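Local coordinates for lectin (Trichosanthes anguina, PDB 4HR6), which binds galactosides through its beta-trefoil lectin domains and is a nontoxic three-chain homologue of type II ribosome-inactivating proteins, at residues Arg8-Val22 and Ile34-Phe48. Residues are numbered along the deposited sequence; the frame is centred on the assembly and turned at random.
Sequences RTTRISGRDALCVDV and ILYPCGQQVNQKWTF. With AMG (methyl alpha-D-galactopyranoside), chain D.
Ile34 pairs with Asp21 through two backbone hydrogen bonds, in the hairpin of strands 19-22 and 33-36. This hairpin carries a galactoside site of the ricin-type beta-trefoil. Ile34 CD1 reaches AMG C6. Leu35 and Leu18 cross at about a right angle, their CB atoms meeting, and Leu35 CD1 also touches Arg15 CB. One face of the Tyr36 ring stacks against the sugar, with AMG C4 over its centre, 3.7 Å above the plane. Pro37 CD covers the opposite face, offset toward the rim. A disulfide joins Cys38 SG to Cys19 SG and fastens the start of the loop after strand 33-36 to strand 19-22. Gln41 NE2 gives AMG O3 a nearly straight bond of 3.1 Å. Asn43 ND2 donates to the same O3 at 2.8 Å and only weakly to Asp21 OD2. Asp21 OD1 accepts AMG O3 at 2.6 Å, and OD2 accepts AMG O4. Gln44 is the second shell: its NE2 meets the anti lone pair of Asp21 OD1 at 3.0 Å. NE2 also donates to Pro37 O, and OE1 accepts Gly39 N. The amide is thus held at both ends and probably steadies the carboxylate. Trp46 pairs antiparallel with Thr10, and Ile12 CD1 lies over one face of its indole. Trp46 NE1 donates a nearly straight 3.2 Å hydrogen bond to Val20 O, which lies in the indole plane, while NE1 stands above the Val20 carbonyl plane. Thr47 OG1 bonds Thr9 OG1 at 2.7 Å. Phe48 pairs with Arg8, and Leu166 of another lectin chain packs on its ring. Phe48 CZ meets Ile12 CD1 at 4.0 Å.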
ATOM      1  N   ARG C   8       9.481 -16.413 -11.434  1.00 45.43           N
ATOM      2  CA  ARG C   8       8.086 -15.973 -11.567  1.00 43.02           C
ATOM      3  C   ARG C   8       7.797 -15.502 -12.980  1.00 42.45           C
ATOM      4  O   ARG C   8       8.664 -14.925 -13.636  1.00 41.17           O
ATOM      5  CB  ARG C   8       7.792 -14.819 -10.602  1.00 42.87           C
ATOM      6  CG  ARG C   8       7.338 -15.237  -9.210  1.00 41.43           C
ATOM      7  CD  ARG C   8       5.963 -15.872  -9.196  1.00 39.01           C
ATOM      8  NE  ARG C   8       5.000 -15.265 -10.110  1.00 42.26           N
ATOM      9  CZ  ARG C   8       4.480 -14.036  -9.993  1.00 45.23           C
ATOM     10  NH1 ARG C   8       4.865 -13.209  -9.020  1.00 40.02           N
ATOM     11  NH2 ARG C   8       3.591 -13.614 -10.886  1.00 44.71           N
ATOM     12  N   THR C   9       6.563 -15.718 -13.417  1.00 39.85           N
ATOM     13  CA  THR C   9       6.117 -15.289 -14.732  1.00 43.37           C
ATOM     14  C   THR C   9       5.030 -14.245 -14.568  1.00 40.58           C
ATOM     15  O   THR C   9       4.010 -14.509 -13.940  1.00 40.14           O
ATOM     16  CB  THR C   9       5.606 -16.499 -15.539  1.00 43.12           C
ATOM     17  OG1 THR C   9       6.717 -17.359 -15.789  1.00 45.62           O
ATOM     18  CG2 THR C   9       5.011 -16.086 -16.858  1.00 45.03           C
ATOM     19  N   THR C  10       5.252 -13.058 -15.124  1.00 44.94           N
ATOM     20  CA  THR C  10       4.284 -11.949 -14.998  1.00 46.39           C
ATOM     21  C   THR C  10       4.236 -11.073 -16.274  1.00 51.53           C
ATOM     22  O   THR C  10       4.788 -11.458 -17.313  1.00 50.88           O
ATOM     23  CB  THR C  10       4.641 -11.102 -13.763  1.00 43.38           C
ATOM     24  OG1 THR C  10       3.613 -10.139 -13.500  1.00 45.95           O
ATOM     25  CG2 THR C  10       5.964 -10.412 -13.952  1.00 42.89           C
ATOM     26  N   ARG C  11       3.574  -9.913 -16.196  1.00 50.53           N
ATOM     27  CA  ARG C  11       3.619  -8.917 -17.279  1.00 50.66           C
ATOM     28  C   ARG C  11       4.380  -7.677 -16.845  1.00 52.79           C
ATOM     29  O   ARG C  11       4.607  -7.441 -15.649  1.00 49.04           O
ATOM     30  CB  ARG C  11       2.214  -8.525 -17.743  1.00 51.13           C
ATOM     31  CG  ARG C  11       1.470  -9.640 -18.466  1.00 49.68           C
ATOM     32  CD  ARG C  11       0.024  -9.750 -18.025  1.00 50.68           C
ATOM     33  NE  ARG C  11      -0.911  -9.296 -19.035  1.00 52.91           N
ATOM     34  CZ  ARG C  11      -2.205  -9.074 -18.831  1.00 51.24           C
ATOM     35  NH1 ARG C  11      -2.750  -9.243 -17.635  1.00 48.47           N
ATOM     36  NH2 ARG C  11      -2.961  -8.663 -19.845  1.00 57.51           N
ATOM     37  N   ILE C  12       4.811  -6.910 -17.841  1.00 50.08           N
ATOM     38  CA  ILE C  12       5.434  -5.616 -17.614  1.00 49.27           C
ATOM     39  C   ILE C  12       4.610  -4.609 -18.399  1.00 51.56           C
ATOM     40  O   ILE C  12       4.518  -4.709 -19.627  1.00 51.59           O
ATOM     41  CB  ILE C  12       6.888  -5.586 -18.093  1.00 48.50           C
ATOM     42  CG1 ILE C  12       7.647  -6.793 -17.550  1.00 48.63           C
ATOM     43  CG2 ILE C  12       7.571  -4.291 -17.665  1.00 49.82           C
ATOM     44  CD1 ILE C  12       9.106  -6.821 -17.936  1.00 45.65           C
ATOM     45  N   SER C  13       3.976  -3.670 -17.696  1.00 48.78           N
ATOM     46  CA  SER C  13       3.203  -2.625 -18.355  1.00 42.08           C
ATOM     47  C   SER C  13       3.803  -1.263 -18.050  1.00 42.91           C
ATOM     48  O   SER C  13       4.620  -1.119 -17.130  1.00 41.56           O
ATOM     49  CB  SER C  13       1.726  -2.705 -17.971  1.00 44.33           C
ATOM     50  OG  SER C  13       1.501  -2.382 -16.614  1.00 44.58           O
ATOM     51  N   GLY C  14       3.439  -0.264 -18.852  1.00 43.21           N
ATOM     52  CA  GLY C  14       3.963   1.091 -18.650  1.00 45.25           C
ATOM     53  C   GLY C  14       3.226   2.170 -19.426  1.00 45.58           C
ATOM     54  O   GLY C  14       1.995   2.316 -19.304  1.00 40.48           O
ATOM     55  N   ARG C  15       3.999   2.924 -20.216  1.00 47.72           N
ATOM     56  CA  ARG C  15       3.493   3.998 -21.074  1.00 49.02           C
ATOM     57  C   ARG C  15       2.058   3.813 -21.522  1.00 47.83           C
ATOM     58  O   ARG C  15       1.733   2.860 -22.242  1.00 47.96           O
ATOM     59  CB  ARG C  15       4.374   4.109 -22.316  1.00 57.19           C
ATOM     60  CG  ARG C  15       5.360   5.254 -22.291  1.00 60.84           C
ATOM     61  CD  ARG C  15       4.771   6.532 -22.872  1.00 64.30           C
ATOM     62  NE  ARG C  15       5.795   7.268 -23.608  1.00 72.43           N
ATOM     63  CZ  ARG C  15       5.606   8.427 -24.233  1.00 71.57           C
ATOM     64  NH1 ARG C  15       6.625   8.995 -24.863  1.00 65.86           N
ATOM     65  NH2 ARG C  15       4.417   9.018 -24.223  1.00 74.64           N
ATOM     66  N   ASP C  16       1.190   4.720 -21.084  1.00 46.35           N
ATOM     67  CA  ASP C  16      -0.215   4.689 -21.465  1.00 50.00           C
ATOM     68  C   ASP C  16      -0.911   3.344 -21.205  1.00 53.24           C
ATOM     69  O   ASP C  16      -1.954   3.058 -21.794  1.00 56.27           O
ATOM     70  CB  ASP C  16      -0.369   5.135 -22.939  1.00 54.89           C
ATOM     71  CG  ASP C  16      -0.440   6.661 -23.083  1.00 53.19           C
ATOM     72  OD1 ASP C  16      -1.557   7.173 -23.309  1.00 53.05           O
ATOM     73  OD2 ASP C  16       0.598   7.349 -22.919  1.00 56.27           O
ATOM     74  N   ALA C  17      -0.357   2.544 -20.290  1.00 54.88           N
ATOM     75  CA  ALA C  17      -0.945   1.257 -19.887  1.00 56.91           C
ATOM     76  C   ALA C  17      -0.697   0.136 -20.874  1.00 54.20           C
ATOM     77  O   ALA C  17      -1.389  -0.871 -20.848  1.00 54.90           O
ATOM     78  CB  ALA C  17      -2.450   1.396 -19.631  1.00 61.38           C
ATOM     79  N   LEU C  18       0.287   0.303 -21.743  1.00 55.52           N
ATOM     80  CA  LEU C  18       0.577  -0.714 -22.737  1.00 55.58           C
ATOM     81  C   LEU C  18       1.604  -1.689 -22.198  1.00 52.32           C
ATOM     82  O   LEU C  18       2.358  -1.363 -21.283  1.00 48.66           O
ATOM     83  CB  LEU C  18       1.062  -0.072 -24.037  1.00 57.59           C
ATOM     84  CG  LEU C  18      -0.037   0.702 -24.774  1.00 58.74           C
ATOM     85  CD1 LEU C  18       0.565   1.772 -25.670  1.00 62.27           C
ATOM     86  CD2 LEU C  18      -0.903  -0.246 -25.582  1.00 59.53           C
ATOM     87  N   CYS C  19       1.633  -2.876 -22.802  1.00 51.58           N
ATOM     88  CA  CYS C  19       2.479  -3.974 -22.356  1.00 52.85           C
ATOM     89  C   CYS C  19       3.716  -4.197 -23.231  1.00 57.08           C
ATOM     90  O   CYS C  19       3.682  -4.005 -24.449  1.00 56.86           O
ATOM     91  CB  CYS C  19       1.649  -5.254 -22.282  1.00 54.12           C
ATOM     92  SG  CYS C  19       0.693  -5.362 -20.752  1.00 51.25           S
ATOM     93  N   VAL C  20       4.806  -4.595 -22.573  1.00 55.61           N
ATOM     94  CA  VAL C  20       6.029  -5.008 -23.229  1.00 55.25           C
ATOM     95  C   VAL C  20       5.772  -6.350 -23.942  1.00 59.89           C
ATOM     96  O   VAL C  20       5.261  -7.315 -23.362  1.00 54.79           O
ATOM     97  CB  VAL C  20       7.184  -5.090 -22.219  1.00 54.82           C
ATOM     98  CG1 VAL C  20       8.445  -5.631 -22.867  1.00 54.54           C
ATOM     99  CG2 VAL C  20       7.443  -3.715 -21.611  1.00 53.71           C
ATOM    100  N   ASP C  21       6.118  -6.380 -25.225  1.00 63.37           N
ATOM    101  CA  ASP C  21       5.628  -7.398 -26.151  1.00 62.05           C
ATOM    102  C   ASP C  21       6.728  -7.625 -27.189  1.00 65.22           C
ATOM    103  O   ASP C  21       7.200  -6.671 -27.817  1.00 66.39           O
ATOM    104  CB  ASP C  21       4.312  -6.898 -26.780  1.00 59.18           C
ATOM    105  CG  ASP C  21       3.805  -7.779 -27.918  1.00 60.16           C
ATOM    106  OD1 ASP C  21       2.587  -8.081 -27.960  1.00 53.48           O
ATOM    107  OD2 ASP C  21       4.619  -8.143 -28.789  1.00 64.33           O
ATOM    108  N   VAL C  22       7.174  -8.870 -27.338  1.00 68.03           N
ATOM    109  CA  VAL C  22       8.213  -9.168 -28.333  1.00 75.44           C
ATOM    110  C   VAL C  22       7.529  -9.263 -29.707  1.00 71.73           C
ATOM    111  O   VAL C  22       6.637 -10.089 -29.913  1.00 64.12           O
ATOM    112  CB  VAL C  22       9.116 -10.389 -27.968  1.00 80.88           C
ATOM    113  CG1 VAL C  22       8.336 -11.510 -27.301  1.00 83.38           C
ATOM    114  CG2 VAL C  22       9.870 -10.900 -29.193  1.00 83.04           C
ATOM    115  N   ILE C  34       8.256  -4.276 -28.511  1.00 58.08           N
ATOM    116  CA  ILE C  34       7.399  -3.107 -28.650  1.00 64.33           C
ATOM    117  C   ILE C  34       6.474  -2.910 -27.439  1.00 64.95           C
ATOM    118  O   ILE C  34       6.351  -3.798 -26.595  1.00 62.72           O
ATOM    119  CB  ILE C  34       6.504  -3.244 -29.905  1.00 63.65           C
ATOM    120  CG1 ILE C  34       5.691  -4.544 -29.861  1.00 61.04           C
ATOM    121  CG2 ILE C  34       7.358  -3.206 -31.165  1.00 66.97           C
ATOM    122  CD1 ILE C  34       4.523  -4.582 -30.821  1.00 61.37           C
ATOM    123  N   LEU C  35       5.831  -1.743 -27.376  1.00 63.38           N
ATOM    124  CA  LEU C  35       4.613  -1.572 -26.597  1.00 64.25           C
ATOM    125  C   LEU C  35       3.454  -2.080 -27.430  1.00 63.30           C
ATOM    126  O   LEU C  35       3.402  -1.813 -28.620  1.00 62.42           O
ATOM    127  CB  LEU C  35       4.339  -0.104 -26.287  1.00 68.61           C
ATOM    128  CG  LEU C  35       5.237   0.663 -25.329  1.00 72.40           C
ATOM    129  CD1 LEU C  35       4.601   2.025 -25.094  1.00 72.79           C
ATOM    130  CD2 LEU C  35       5.445  -0.080 -24.016  1.00 75.04           C
ATOM    131  N   TYR C  36       2.506  -2.766 -26.802  1.00 63.57           N
ATOM    132  CA  TYR C  36       1.338  -3.287 -27.504  1.00 64.65           C
ATOM    133  C   TYR C  36       0.188  -3.481 -26.505  1.00 63.02           C
ATOM    134  O   TYR C  36       0.433  -3.757 -25.343  1.00 63.68           O
ATOM    135  CB  TYR C  36       1.697  -4.615 -28.193  1.00 67.01           C
ATOM    136  CG  TYR C  36       0.770  -5.000 -29.327  1.00 69.85           C
ATOM    137  CD1 TYR C  36       0.980  -4.518 -30.626  1.00 72.91           C
ATOM    138  CD2 TYR C  36      -0.321  -5.834 -29.109  1.00 71.40           C
ATOM    139  CE1 TYR C  36       0.128  -4.861 -31.670  1.00 73.19           C
ATOM    140  CE2 TYR C  36      -1.181  -6.180 -30.147  1.00 77.43           C
ATOM    141  CZ  TYR C  36      -0.949  -5.692 -31.425  1.00 74.74           C
ATOM    142  OH  TYR C  36      -1.797  -6.039 -32.444  1.00 74.84           O
ATOM    143  N   PRO C  37      -1.071  -3.324 -26.949  1.00 65.07           N
ATOM    144  CA  PRO C  37      -2.197  -3.623 -26.071  1.00 66.82           C
ATOM    145  C   PRO C  37      -1.995  -4.897 -25.245  1.00 67.20           C
ATOM    146  O   PRO C  37      -1.581  -5.923 -25.790  1.00 63.03           O
ATOM    147  CB  PRO C  37      -3.356  -3.802 -27.051  1.00 68.51           C
ATOM    148  CG  PRO C  37      -3.009  -2.931 -28.212  1.00 67.30           C
ATOM    149  CD  PRO C  37      -1.521  -2.692 -28.201  1.00 65.69           C
ATOM    150  N   CYS C  38      -2.274  -4.817 -23.943  1.00 63.20           N
ATOM    151  CA  CYS C  38      -2.088  -5.950 -23.052  1.00 55.30           C
ATOM    152  C   CYS C  38      -3.101  -7.016 -23.369  1.00 55.47           C
ATOM    153  O   CYS C  38      -4.270  -6.723 -23.597  1.00 53.87           O
ATOM    154  CB  CYS C  38      -2.236  -5.540 -21.592  1.00 52.93           C
ATOM    155  SG  CYS C  38      -1.013  -4.337 -21.066  1.00 50.25           S
ATOM    156  N   GLY C  39      -2.628  -8.257 -23.398  1.00 58.06           N
ATOM    157  CA  GLY C  39      -3.487  -9.418 -23.582  1.00 59.69           C
ATOM    158  C   GLY C  39      -2.831 -10.637 -22.967  1.00 62.61           C
ATOM    159  O   GLY C  39      -1.786 -10.531 -22.325  1.00 64.23           O
ATOM    160  N   GLN C  40      -3.429 -11.801 -23.187  1.00 66.22           N
ATOM    161  CA  GLN C  40      -2.947 -13.033 -22.572  1.00 71.09           C
ATOM    162  C   GLN C  40      -1.943 -13.798 -23.444  1.00 70.26           C
ATOM    163  O   GLN C  40      -1.624 -14.943 -23.139  1.00 71.75           O
ATOM    164  CB  GLN C  40      -4.136 -13.936 -22.215  1.00 75.04           C
ATOM    165  CG  GLN C  40      -5.298 -13.188 -21.569  1.00 79.34           C
ATOM    166  CD  GLN C  40      -5.930 -13.948 -20.411  1.00 87.58           C
ATOM    167  OE1 GLN C  40      -6.489 -15.035 -20.592  1.00 91.41           O
ATOM    168  NE2 GLN C  40      -5.848 -13.374 -19.210  1.00 87.76           N
ATOM    169  N   GLN C  41      -1.429 -13.168 -24.502  1.00 69.46           N
ATOM    170  CA  GLN C  41      -0.546 -13.856 -25.455  1.00 66.90           C
ATOM    171  C   GLN C  41       0.839 -14.102 -24.871  1.00 65.71           C
ATOM    172  O   GLN C  41       1.412 -13.237 -24.210  1.00 61.50           O
ATOM    173  CB  GLN C  41      -0.432 -13.107 -26.799  1.00 65.31           C
ATOM    174  CG  GLN C  41      -0.104 -11.621 -26.721  1.00 66.56           C
ATOM    175  CD  GLN C  41      -1.333 -10.749 -26.914  1.00 67.70           C
ATOM    176  OE1 GLN C  41      -2.354 -10.943 -26.256  1.00 69.00           O
ATOM    177  NE2 GLN C  41      -1.248  -9.797 -27.834  1.00 69.40           N
ATOM    178  N   VAL C  42       1.373 -15.286 -25.159  1.00 64.30           N
ATOM    179  CA  VAL C  42       2.613 -15.785 -24.553  1.00 63.29           C
ATOM    180  C   VAL C  42       3.831 -14.893 -24.800  1.00 58.68           C
ATOM    181  O   VAL C  42       4.799 -14.937 -24.036  1.00 50.36           O
ATOM    182  CB  VAL C  42       2.918 -17.232 -25.037  1.00 66.34           C
ATOM    183  CG1 VAL C  42       3.337 -17.243 -26.508  1.00 65.89           C
ATOM    184  CG2 VAL C  42       3.977 -17.894 -24.162  1.00 66.13           C
ATOM    185  N   ASN C  43       3.789 -14.096 -25.869  1.00 59.79           N
ATOM    186  CA  ASN C  43       4.873 -13.140 -26.168  1.00 59.55           C
ATOM    187  C   ASN C  43       4.818 -11.871 -25.297  1.00 60.79           C
ATOM    188  O   ASN C  43       5.674 -10.982 -25.427  1.00 57.91           O
ATOM    189  CB  ASN C  43       4.913 -12.774 -27.668  1.00 58.93           C
ATOM    190  CG  ASN C  43       3.593 -12.227 -28.188  1.00 56.51           C
ATOM    191  OD1 ASN C  43       2.543 -12.862 -28.052  1.00 57.26           O
ATOM    192  ND2 ASN C  43       3.642 -11.052 -28.806  1.00 54.42           N
ATOM    193  N   GLN C  44       3.820 -11.794 -24.412  1.00 60.91           N
ATOM    194  CA  GLN C  44       3.765 -10.742 -23.380  1.00 60.57           C
ATOM    195  C   GLN C  44       4.071 -11.250 -21.969  1.00 58.90           C
ATOM    196  O   GLN C  44       4.129 -10.457 -21.034  1.00 55.51           O
ATOM    197  CB  GLN C  44       2.408 -10.040 -23.406  1.00 58.47           C
ATOM    198  CG  GLN C  44       2.294  -9.051 -24.550  1.00 57.88           C
ATOM    199  CD  GLN C  44       0.970  -8.329 -24.592  1.00 57.42           C
ATOM    200  OE1 GLN C  44       0.142  -8.458 -23.685  1.00 59.90           O
ATOM    201  NE2 GLN C  44       0.757  -7.561 -25.659  1.00 57.38           N
ATOM    202  N   LYS C  45       4.267 -12.560 -21.826  1.00 57.72           N
ATOM    203  CA  LYS C  45       4.654 -13.153 -20.552  1.00 56.13           C
ATOM    204  C   LYS C  45       6.148 -12.993 -20.397  1.00 55.45           C
ATOM    205  O   LYS C  45       6.907 -13.282 -21.318  1.00 53.95           O
ATOM    206  CB  LYS C  45       4.325 -14.645 -20.487  1.00 58.46           C
ATOM    207  CG  LYS C  45       2.903 -15.021 -20.859  1.00 61.75           C
ATOM    208  CD  LYS C  45       1.888 -14.634 -19.803  1.00 64.93           C
ATOM    209  CE  LYS C  45       0.541 -15.285 -20.105  1.00 65.85           C
ATOM    210  NZ  LYS C  45      -0.605 -14.375 -19.816  1.00 66.03           N
ATOM    211  N   TRP C  46       6.569 -12.529 -19.231  1.00 54.58           N
ATOM    212  CA  TRP C  46       7.978 -12.387 -18.918  1.00 51.91           C
ATOM    213  C   TRP C  46       8.283 -13.134 -17.631  1.00 52.11           C
ATOM    214  O   TRP C  46       7.536 -13.047 -16.646  1.00 48.09           O
ATOM    215  CB  TRP C  46       8.352 -10.914 -18.805  1.00 52.49           C
ATOM    216  CG  TRP C  46       8.289 -10.217 -20.125  1.00 54.37           C
ATOM    217  CD1 TRP C  46       7.215  -9.580 -20.658  1.00 53.94           C
ATOM    218  CD2 TRP C  46       9.340 -10.125 -21.099  1.00 55.17           C
ATOM    219  NE1 TRP C  46       7.531  -9.077 -21.896  1.00 55.21           N
ATOM    220  CE2 TRP C  46       8.827  -9.402 -22.196  1.00 55.70           C
ATOM    221  CE3 TRP C  46      10.663 -10.584 -21.149  1.00 54.81           C
ATOM    222  CZ2 TRP C  46       9.594  -9.118 -23.340  1.00 54.49           C
ATOM    223  CZ3 TRP C  46      11.428 -10.299 -22.284  1.00 57.42           C
ATOM    224  CH2 TRP C  46      10.886  -9.568 -23.363  1.00 54.35           C
ATOM    225  N   THR C  47       9.391 -13.864 -17.663  1.00 53.13           N
ATOM    226  CA  THR C  47       9.789 -14.729 -16.578  1.00 49.99           C
ATOM    227  C   THR C  47      11.096 -14.228 -16.004  1.00 48.81           C
ATOM    228  O   THR C  47      12.083 -14.075 -16.729  1.00 50.78           O
ATOM    229  CB  THR C  47       9.916 -16.184 -17.060  1.00 50.27           C
ATOM    230  OG1 THR C  47       8.645 -16.617 -17.547  1.00 48.88           O
ATOM    231  CG2 THR C  47      10.350 -17.127 -15.916  1.00 50.09           C
ATOM    232  N   PHE C  48      11.085 -13.971 -14.697  1.00 46.05           N
ATOM    233  CA  PHE C  48      12.251 -13.482 -13.965  1.00 43.56           C
ATOM    234  C   PHE C  48      12.916 -14.650 -13.239  1.00 45.00           C
ATOM    235  O   PHE C  48      12.226 -15.469 -12.634  1.00 45.37           O
ATOM    236  CB  PHE C  48      11.817 -12.424 -12.932  1.00 42.43           C
ATOM    237  CG  PHE C  48      11.345 -11.127 -13.538  1.00 38.62           C
ATOM    238  CD1 PHE C  48      10.156 -11.066 -14.240  1.00 38.64           C
ATOM    239  CD2 PHE C  48      12.091  -9.971 -13.389  1.00 37.95           C
ATOM    240  CE1 PHE C  48       9.728  -9.867 -14.801  1.00 40.54           C
ATOM    241  CE2 PHE C  48      11.673  -8.771 -13.947  1.00 36.85           C
ATOM    242  CZ  PHE C  48      10.490  -8.718 -14.647  1.00 37.28           C
TER
HETATM  243  C1  AMG D 301       0.600 -10.037 -33.265  1.00 84.32           C
HETATM  244  C2  AMG D 301       0.802 -10.471 -31.812  1.00 83.19           C
HETATM  245  C3  AMG D 301       0.953  -9.269 -30.875  1.00 81.88           C
HETATM  246  C4  AMG D 301       1.961  -8.243 -31.398  1.00 81.10           C
HETATM  247  C5  AMG D 301       1.776  -7.953 -32.897  1.00 83.36           C
HETATM  248  C6  AMG D 301       2.930  -7.116 -33.452  1.00 83.34           C
HETATM  249  C7  AMG D 301      -1.514  -9.978 -34.405  1.00 85.73           C
HETATM  250  O1  AMG D 301      -0.671  -9.384 -33.415  1.00 85.55           O
HETATM  251  O2  AMG D 301      -0.318 -11.263 -31.397  1.00 80.39           O
HETATM  252  O3  AMG D 301       1.360  -9.714 -29.572  1.00 84.28           O
HETATM  253  O4  AMG D 301       3.292  -8.701 -31.134  1.00 74.09           O
HETATM  254  O5  AMG D 301       1.675  -9.167 -33.656  1.00 84.21           O
HETATM  255  O6  AMG D 301       2.442  -6.182 -34.422  1.00 84.27           O
HETATM  256  O   HOH W   1       4.066  -7.869 -20.716  1.00 42.34           O
HETATM  257  O   HOH W   2      -3.086  -2.308 -22.658  1.00 49.10           O